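Local coordinates for endo-beta-1,4-mannanase (Alicyclobacillus acidocaldarius, PDB 4CD8), which hydrolyses internal beta-1,4-mannosidic linkages of mannans as a family GH113 glycoside hydrolase with a TIM-barrel fold, at residues G184-W192 against R212-A220; A32-A40 against M79-L88. One frame throughout, in Å; residues are numbered along the deposited sequence.

Contact 1 of 2, residues G184-W192 against R212-A220; sequences GREEHVRFW and RVPVLREVA
Glu187 and Val219 bring the two backbones nearest, 5.8 Å between their CA atoms, whereas Gly184 and Arg212 stand 9.0 Å apart by the same measure, so the loop 184-192 diverges from helix 209-223 toward Arg212. The long side chain of Arg212 spans the wider end. Its CG lies anti to the backbone N (chi1 -173°) and a bend at chi2 carries the guanidinium over to two consecutive glutamates. Glu187 is gripped end-on: NH2 of Arg212 reaches its OE1 at 2.8 Å and NH1 reaches its OE2 at 3.0 Å, both on the syn side, with the two planes turned 32° apart. The second hydrogen of NH2 goes to Glu186 OE1, also at 2.8 Å, but approaches from above that carboxylate, 50° out of its plane. Arg212 NE and Glu186 OE2 both bond Tyr204 OH, and Ser200 OG adds a further bond to OE2. At the narrow end Val219 fits against the loop, its CG2 3.7 Å from Glu187 CB and its CG1 beside Glu186 O. That carbonyl accepts the indole N-H of Trp192 (NE1 to O 2.9 Å), closing the loop on itself. Three bonds from one guanidinium to two carboxylates imply a closely fixed rotation for Arg212, and its positive charge would be expected to ease the repulsion between the neighbouring acids. The network of Glu186, Glu187 and Arg212 thereby joins the loop after strand 176-182 to a barrel helix.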
loop_
_atom_site.group_PDB
_atom_site.type_symbol
_atom_site.label_atom_id
_atom_site.label_comp_id
_atom_site.label_asym_id
_atom_site.label_seq_id
_atom_site.Cartn_x
_atom_site.Cartn_y
_atom_site.Cartn_z
ATOM N N GLY A 184 12.820 3.754 5.129
ATOM C CA GLY A 184 13.688 4.714 5.780
ATOM C C GLY A 184 12.999 5.705 6.695
ATOM O O GLY A 184 13.681 6.552 7.296
ATOM N N ARG A 185 11.661 5.615 6.802
ATOM C CA ARG A 185 10.925 6.561 7.675
ATOM C C ARG A 185 10.329 5.907 8.882
ATOM O O ARG A 185 9.736 6.620 9.721
ATOM C CB ARG A 185 9.809 7.287 6.932
ATOM C CG ARG A 185 10.310 8.148 5.746
ATOM C CD ARG A 185 10.990 9.429 6.247
ATOM N NE ARG A 185 10.059 10.228 7.056
ATOM C CZ ARG A 185 10.400 11.219 7.876
ATOM N NH1 ARG A 185 11.662 11.621 7.999
ATOM N NH2 ARG A 185 9.447 11.873 8.535
ATOM N N GLU A 186 10.502 4.599 8.998
ATOM C CA GLU A 186 9.878 3.835 10.100
ATOM C C GLU A 186 10.238 4.407 11.446
ATOM O O GLU A 186 9.362 4.533 12.327
ATOM C CB GLU A 186 10.259 2.339 10.023
ATOM C CG GLU A 186 9.695 1.602 8.811
ATOM C CD GLU A 186 10.651 1.547 7.616
ATOM O OE1 GLU A 186 11.505 2.441 7.487
ATOM O OE2 GLU A 186 10.534 0.588 6.839
ATOM N N GLU A 187 11.491 4.785 11.614
ATOM C CA GLU A 187 11.969 5.294 12.895
ATOM C C GLU A 187 11.701 6.787 13.083
ATOM O O GLU A 187 11.887 7.316 14.162
ATOM C CB GLU A 187 13.467 4.958 13.118
ATOM C CG GLU A 187 14.457 5.645 12.176
ATOM C CD GLU A 187 14.699 4.880 10.889
ATOM O OE1 GLU A 187 13.723 4.552 10.200
ATOM O OE2 GLU A 187 15.879 4.630 10.539
ATOM N N HIS A 188 11.204 7.464 12.043
ATOM C CA HIS A 188 11.048 8.904 12.087
ATOM C C HIS A 188 9.626 9.417 12.349
ATOM O O HIS A 188 9.440 10.562 12.806
ATOM C CB HIS A 188 11.579 9.478 10.789
ATOM C CG HIS A 188 13.056 9.356 10.669
ATOM N ND1 HIS A 188 13.672 8.529 9.757
ATOM C CD2 HIS A 188 14.047 9.946 11.363
ATOM C CE1 HIS A 188 14.983 8.646 9.870
ATOM N NE2 HIS A 188 15.238 9.504 10.831
ATOM N N VAL A 189 8.638 8.581 12.082
ATOM C CA VAL A 189 7.252 8.956 12.259
ATOM C C VAL A 189 6.958 9.050 13.768
ATOM O O VAL A 189 7.365 8.171 14.552
ATOM C CB VAL A 189 6.335 7.917 11.618
ATOM C CG1 VAL A 189 4.861 8.093 12.041
ATOM C CG2 VAL A 189 6.445 8.004 10.110
ATOM N N ARG A 190 6.275 10.119 14.160
ATOM C CA ARG A 190 6.058 10.409 15.563
ATOM C C ARG A 190 4.642 10.150 16.059
ATOM O O ARG A 190 4.370 10.409 17.241
ATOM C CB ARG A 190 6.463 11.860 15.855
ATOM C CG ARG A 190 7.900 12.213 15.526
ATOM C CD ARG A 190 8.919 11.420 16.300
ATOM N NE ARG A 190 8.839 11.676 17.745
ATOM C CZ ARG A 190 9.526 12.641 18.354
ATOM N NH1 ARG A 190 10.323 13.452 17.649
ATOM N NH2 ARG A 190 9.429 12.809 19.686
ATOM N N PHE A 191 3.768 9.625 15.205
ATOM C CA PHE A 191 2.376 9.378 15.580
ATOM C C PHE A 191 1.976 7.893 15.473
ATOM O O PHE A 191 0.798 7.586 15.349
ATOM C CB PHE A 191 1.439 10.310 14.805
ATOM C CG PHE A 191 1.608 10.240 13.304
ATOM C CD1 PHE A 191 0.945 9.274 12.568
ATOM C CD2 PHE A 191 2.380 11.186 12.635
ATOM C CE1 PHE A 191 1.053 9.210 11.189
ATOM C CE2 PHE A 191 2.507 11.135 11.220
ATOM C CZ PHE A 191 1.862 10.135 10.519
ATOM N N TRP A 192 2.944 6.968 15.588
ATOM C CA TRP A 192 2.614 5.549 15.521
ATOM C C TRP A 192 1.648 5.115 16.638
ATOM O O TRP A 192 0.900 4.177 16.458
ATOM C CB TRP A 192 3.846 4.643 15.582
ATOM C CG TRP A 192 4.771 4.674 14.382
ATOM C CD1 TRP A 192 6.094 4.872 14.419
ATOM C CD2 TRP A 192 4.426 4.459 12.974
ATOM N NE1 TRP A 192 6.628 4.776 13.132
ATOM C CE2 TRP A 192 5.626 4.508 12.251
ATOM C CE3 TRP A 192 3.248 4.156 12.305
ATOM C CZ2 TRP A 192 5.663 4.351 10.868
ATOM C CZ3 TRP A 192 3.268 4.024 10.930
ATOM C CH2 TRP A 192 4.479 4.117 10.222
ATOM N N ARG A 212 19.077 -3.707 7.557
ATOM C CA ARG A 212 17.899 -2.929 7.933
ATOM C C ARG A 212 17.006 -3.567 8.980
ATOM O O ARG A 212 16.306 -2.852 9.726
ATOM C CB ARG A 212 17.050 -2.648 6.689
ATOM C CG ARG A 212 15.869 -1.703 6.911
ATOM C CD ARG A 212 16.312 -0.321 7.361
ATOM N NE ARG A 212 15.189 0.604 7.559
ATOM C CZ ARG A 212 15.240 1.742 8.269
ATOM N NH1 ARG A 212 16.338 2.127 8.911
ATOM N NH2 ARG A 212 14.159 2.506 8.346
ATOM N N VAL A 213 17.002 -4.891 9.028
ATOM C CA VAL A 213 16.141 -5.635 9.919
ATOM C C VAL A 213 16.244 -5.189 11.383
ATOM O O VAL A 213 15.205 -5.000 12.020
ATOM C CB VAL A 213 16.368 -7.164 9.761
ATOM C CG1 VAL A 213 15.651 -7.924 10.852
ATOM C CG2 VAL A 213 15.832 -7.640 8.418
ATOM N N PRO A 214 17.468 -4.949 11.899
ATOM C CA PRO A 214 17.518 -4.586 13.315
ATOM C C PRO A 214 16.785 -3.317 13.657
ATOM O O PRO A 214 16.169 -3.219 14.740
ATOM C CB PRO A 214 19.020 -4.436 13.592
ATOM C CG PRO A 214 19.680 -5.307 12.588
ATOM C CD PRO A 214 18.807 -5.256 11.366
ATOM N N VAL A 215 16.796 -2.347 12.749
ATOM C CA VAL A 215 16.102 -1.100 13.011
ATOM C C VAL A 215 14.585 -1.321 12.961
ATOM O O VAL A 215 13.853 -0.762 13.759
ATOM C CB VAL A 215 16.512 -0.002 12.025
ATOM C CG1 VAL A 215 15.651 1.243 12.247
ATOM C CG2 VAL A 215 17.981 0.317 12.208
ATOM N N LEU A 216 14.124 -2.168 12.048
ATOM C CA LEU A 216 12.709 -2.477 11.960
ATOM C C LEU A 216 12.237 -3.133 13.261
ATOM O O LEU A 216 11.175 -2.755 13.810
ATOM C CB LEU A 216 12.422 -3.384 10.771
ATOM C CG LEU A 216 12.761 -2.821 9.389
ATOM C CD1 LEU A 216 12.498 -3.866 8.310
ATOM C CD2 LEU A 216 11.995 -1.551 9.080
ATOM N N ARG A 217 13.033 -4.091 13.750
ATOM C CA ARG A 217 12.708 -4.722 15.039
ATOM C C ARG A 217 12.648 -3.675 16.133
ATOM O O ARG A 217 11.698 -3.649 16.968
ATOM C CB ARG A 217 13.739 -5.793 15.374
ATOM C CG ARG A 217 13.509 -6.512 16.694
ATOM C CD ARG A 217 14.463 -7.684 16.921
ATOM N NE ARG A 217 15.727 -7.497 16.238
ATOM C CZ ARG A 217 16.205 -8.251 15.252
ATOM N NH1 ARG A 217 15.563 -9.317 14.789
ATOM N NH2 ARG A 217 17.373 -7.932 14.727
ATOM N N GLU A 218 13.657 -2.819 16.174
ATOM C CA GLU A 218 13.722 -1.784 17.213
ATOM C C GLU A 218 12.559 -0.818 17.191
ATOM O O GLU A 218 12.066 -0.387 18.229
ATOM C CB GLU A 218 15.062 -1.040 17.148
ATOM C CG GLU A 218 16.243 -1.975 17.405
ATOM C CD GLU A 218 17.573 -1.547 16.772
ATOM O OE1 GLU A 218 17.705 -0.404 16.280
ATOM O OE2 GLU A 218 18.517 -2.373 16.783
ATOM N N VAL A 219 12.102 -0.465 15.999
ATOM C CA VAL A 219 10.955 0.423 15.869
ATOM C C VAL A 219 9.699 -0.264 16.397
ATOM O O VAL A 219 8.946 0.323 17.198
ATOM C CB VAL A 219 10.742 0.831 14.391
ATOM C CG1 VAL A 219 9.370 1.495 14.202
ATOM C CG2 VAL A 219 11.840 1.785 13.931
ATOM N N ALA A 220 9.457 -1.501 15.991
ATOM C CA ALA A 220 8.293 -2.229 16.513
ATOM C C ALA A 220 8.351 -2.328 18.034
ATOM O O ALA A 220 7.364 -2.058 18.736
ATOM C CB ALA A 220 8.228 -3.605 15.888
#

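Contact 2 of 2, residues A32-A40 against M79-L88; sequences ARASMRALA and MAELAHALGL
Leu82 CD2 sits 3.9 Å from the plane of the Arg33 guanidinium, over the centre of one face, while a water lies in plane at the edge. This water donates to Glu81 OE2 at 2.9 Å and accepts a weak bond from Arg33 NH2, a loose, water-mediated link between charged groups that do not touch directly. Arg37 approaches more loosely, with Leu82 CD1 over one face of its guanidinium. The bend of Arg33 at chi3 (80°) turns the guanidinium toward helix 73-85, where NH1 meets Met79 CE; CG, nearer the backbone, touches the same methyl.

Beneath these polar ends the interface is apolar. Met36 runs past Met79 and Leu82 in opposite directions: its CE comes 3.9 Å from Met79 SD, and its CB is 3.8 Å from Leu82 CD2. With CG anti to its backbone N (chi1 -178°), Met36 is directed between the helices, and its bends at chi2 and chi3 bring SD near Ala83 CB and Leu88 CD1. Further along, Ala40 CB packs on Leu86 CB at 3.7 Å, and Leu88 CD1 touches Leu39 CD2 at the same distance. The short helical segments run in the same general direction, inclined at -31°, with axes 10.1 Å apart. Gly87, with positive phi, ends helix 73-85 in a Schellman motif, after which Leu88 turns back to the interface.

Met36 and Met79 also reach Phe18 and Leu49 on barrel strands, so the same sulfur-containing chains fill the layer between helices and sheet. The chemistry implies cohesion by dispersion and burial of hydrocarbon, with Arg33 laying its flat group against the leucine and keeping its charge at the border of the apolar layer.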
loop_
_atom_site.group_PDB
_atom_site.type_symbol
_atom_site.label_atom_id
_atom_site.label_comp_id
_atom_site.label_asym_id
_atom_site.label_seq_id
_atom_site.Cartn_x
_atom_site.Cartn_y
_atom_site.Cartn_z
ATOM N N ALA A 32 -11.338 -6.964 -14.440
ATOM C CA ALA A 32 -11.038 -6.758 -13.004
ATOM C C ALA A 32 -11.530 -7.929 -12.166
ATOM O O ALA A 32 -10.823 -8.395 -11.287
ATOM C CB ALA A 32 -11.638 -5.462 -12.497
ATOM N N ARG A 33 -12.729 -8.395 -12.459
ATOM C CA ARG A 33 -13.315 -9.507 -11.714
ATOM C C ARG A 33 -12.550 -10.775 -11.964
ATOM O O ARG A 33 -12.266 -11.508 -11.037
ATOM C CB ARG A 33 -14.815 -9.660 -12.021
ATOM C CG ARG A 33 -15.645 -8.446 -11.565
ATOM C CD ARG A 33 -17.148 -8.636 -11.697
ATOM N NE ARG A 33 -17.736 -9.416 -10.594
ATOM C CZ ARG A 33 -17.945 -8.975 -9.345
ATOM N NH1 ARG A 33 -17.614 -7.736 -8.965
ATOM N NH2 ARG A 33 -18.481 -9.794 -8.441
ATOM N N ALA A 34 -12.118 -11.011 -13.200
ATOM C CA ALA A 34 -11.289 -12.154 -13.487
ATOM C C ALA A 34 -9.922 -12.061 -12.796
ATOM O O ALA A 34 -9.394 -13.062 -12.278
ATOM C CB ALA A 34 -11.128 -12.298 -14.999
ATOM N N SER A 35 -9.342 -10.869 -12.780
ATOM C CA SER A 35 -8.039 -10.676 -12.172
ATOM C C SER A 35 -8.105 -10.959 -10.685
ATOM O O SER A 35 -7.219 -11.628 -10.133
ATOM C CB SER A 35 -7.519 -9.267 -12.403
ATOM O OG SER A 35 -6.267 -9.148 -11.757
ATOM N N MET A 36 -9.162 -10.457 -10.059
ATOM C CA MET A 36 -9.391 -10.721 -8.608
ATOM C C MET A 36 -9.549 -12.200 -8.316
ATOM O O MET A 36 -9.007 -12.695 -7.303
ATOM C CB MET A 36 -10.586 -9.925 -8.095
ATOM C CG MET A 36 -10.815 -10.137 -6.597
ATOM S SD MET A 36 -9.531 -9.463 -5.513
ATOM C CE MET A 36 -9.945 -7.713 -5.604
ATOM N N ARG A 37 -10.312 -12.906 -9.150
ATOM C CA ARG A 37 -10.430 -14.342 -8.988
ATOM C C ARG A 37 -9.051 -15.054 -9.070
ATOM O O ARG A 37 -8.752 -15.938 -8.252
ATOM C CB ARG A 37 -11.399 -14.961 -9.984
ATOM C CG ARG A 37 -12.842 -14.583 -9.755
ATOM C CD ARG A 37 -13.725 -15.165 -10.829
ATOM N NE ARG A 37 -15.109 -14.932 -10.482
ATOM C CZ ARG A 37 -15.927 -14.041 -11.028
ATOM N NH1 ARG A 37 -15.569 -13.299 -12.095
ATOM N NH2 ARG A 37 -17.157 -13.921 -10.524
ATOM N N ALA A 38 -8.194 -14.646 -10.015
ATOM C CA ALA A 38 -6.857 -15.213 -10.078
ATOM C C ALA A 38 -6.053 -14.877 -8.841
ATOM O O ALA A 38 -5.336 -15.731 -8.264
ATOM C CB ALA A 38 -6.137 -14.717 -11.328
ATOM N N LEU A 39 -6.174 -13.641 -8.381
ATOM C CA LEU A 39 -5.459 -13.232 -7.165
ATOM C C LEU A 39 -5.847 -14.154 -5.999
ATOM O O LEU A 39 -4.976 -14.588 -5.244
ATOM C CB LEU A 39 -5.719 -11.777 -6.832
ATOM C CG LEU A 39 -5.025 -11.136 -5.625
ATOM C CD1 LEU A 39 -4.956 -9.634 -5.837
ATOM C CD2 LEU A 39 -5.740 -11.483 -4.302
ATOM N N ALA A 40 -7.144 -14.446 -5.866
ATOM C CA ALA A 40 -7.616 -15.243 -4.715
ATOM C C ALA A 40 -7.201 -16.729 -4.801
ATOM O O ALA A 40 -7.285 -17.461 -3.794
ATOM C CB ALA A 40 -9.121 -15.123 -4.546
ATOM N N MET A 79 -15.662 -4.597 -5.564
ATOM C CA MET A 79 -14.405 -5.335 -5.428
ATOM C C MET A 79 -14.267 -5.880 -4.017
ATOM O O MET A 79 -13.791 -6.990 -3.826
ATOM C CB MET A 79 -13.207 -4.495 -5.789
ATOM C CG MET A 79 -12.942 -4.450 -7.284
ATOM S SD MET A 79 -12.530 -6.048 -8.011
ATOM C CE MET A 79 -14.075 -6.334 -8.841
ATOM N N ALA A 80 -14.670 -5.101 -3.036
ATOM C CA ALA A 80 -14.595 -5.619 -1.669
ATOM C C ALA A 80 -15.497 -6.833 -1.479
ATOM O O ALA A 80 -15.130 -7.809 -0.776
ATOM C CB ALA A 80 -14.948 -4.543 -0.671
ATOM N N GLU A 81 -16.691 -6.774 -2.053
ATOM C CA GLU A 81 -17.671 -7.869 -1.874
ATOM C C GLU A 81 -17.169 -9.152 -2.542
ATOM O O GLU A 81 -17.265 -10.257 -1.988
ATOM C CB GLU A 81 -19.005 -7.396 -2.410
ATOM C CG GLU A 81 -20.128 -8.383 -2.512
ATOM C CD GLU A 81 -21.259 -7.794 -3.341
ATOM O OE1 GLU A 81 -21.727 -6.705 -2.955
ATOM O OE2 GLU A 81 -21.629 -8.378 -4.388
ATOM N N LEU A 82 -16.559 -8.992 -3.713
ATOM C CA LEU A 82 -15.981 -10.106 -4.433
ATOM C C LEU A 82 -14.796 -10.704 -3.641
ATOM O O LEU A 82 -14.702 -11.912 -3.437
ATOM C CB LEU A 82 -15.518 -9.614 -5.815
ATOM C CG LEU A 82 -14.809 -10.668 -6.677
ATOM C CD1 LEU A 82 -15.688 -11.908 -6.898
ATOM C CD2 LEU A 82 -14.389 -10.068 -8.028
ATOM N N ALA A 83 -13.902 -9.841 -3.175
ATOM C CA ALA A 83 -12.754 -10.300 -2.400
ATOM C C ALA A 83 -13.243 -11.050 -1.174
ATOM O O ALA A 83 -12.739 -12.134 -0.852
ATOM C CB ALA A 83 -11.868 -9.154 -1.961
ATOM N N HIS A 84 -14.209 -10.462 -0.483
ATOM C CA HIS A 84 -14.698 -11.128 0.715
ATOM C C HIS A 84 -15.344 -12.472 0.420
ATOM O O HIS A 84 -15.226 -13.427 1.198
ATOM C CB HIS A 84 -15.700 -10.209 1.421
ATOM C CG HIS A 84 -15.057 -9.121 2.219
ATOM N ND1 HIS A 84 -15.571 -7.846 2.307
ATOM C CD2 HIS A 84 -13.948 -9.127 3.001
ATOM C CE1 HIS A 84 -14.803 -7.117 3.100
ATOM N NE2 HIS A 84 -13.818 -7.876 3.538
ATOM N N ALA A 85 -16.082 -12.539 -0.675
ATOM C CA ALA A 85 -16.741 -13.766 -1.081
ATOM C C ALA A 85 -15.756 -14.854 -1.471
ATOM O O ALA A 85 -16.121 -16.045 -1.473
ATOM C CB ALA A 85 -17.712 -13.506 -2.210
ATOM N N LEU A 86 -14.556 -14.425 -1.874
ATOM C CA LEU A 86 -13.467 -15.329 -2.198
ATOM C C LEU A 86 -12.602 -15.667 -0.967
ATOM O O LEU A 86 -11.587 -16.338 -1.085
ATOM C CB LEU A 86 -12.609 -14.745 -3.305
ATOM C CG LEU A 86 -13.332 -14.544 -4.615
ATOM C CD1 LEU A 86 -12.535 -13.561 -5.458
ATOM C CD2 LEU A 86 -13.534 -15.874 -5.305
ATOM N N GLY A 87 -12.985 -15.173 0.210
ATOM C CA GLY A 87 -12.306 -15.582 1.445
ATOM C C GLY A 87 -11.138 -14.694 1.830
ATOM O O GLY A 87 -10.407 -14.981 2.757
ATOM N N LEU A 88 -10.953 -13.589 1.104
ATOM C CA LEU A 88 -9.903 -12.631 1.448
ATOM C C LEU A 88 -10.354 -11.616 2.523
ATOM O O LEU A 88 -11.519 -11.261 2.574
ATOM C CB LEU A 88 -9.473 -11.861 0.185
ATOM C CG LEU A 88 -8.822 -12.744 -0.889
ATOM C CD1 LEU A 88 -8.775 -11.987 -2.221
ATOM C CD2 LEU A 88 -7.425 -13.190 -0.439
HETATM O O HOH W 1 -19.350 -9.982 -5.157
#

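In the fold
Contact 2 closes before contact 1 opens along the chain, and the two lie on opposite sides of the chain's centre, their own centres 32 Å apart and their nearest atoms about 22 Å apart. Both belong to the outer layer of one TIM barrel. Contact 2 pairs helices 30-40 and 73-85, outside strands 13-18 and 46-55; contact 1 joins the loop between strands 176-182 and 197-201 to helix 209-223. They share no helix, but the strands behind them belong to the same curled sheet. Of these two contacts, one is thus held by apolar side chains and the other by a salt-bridge network beside a valine contact, around a barrel that holds the ligand pocket.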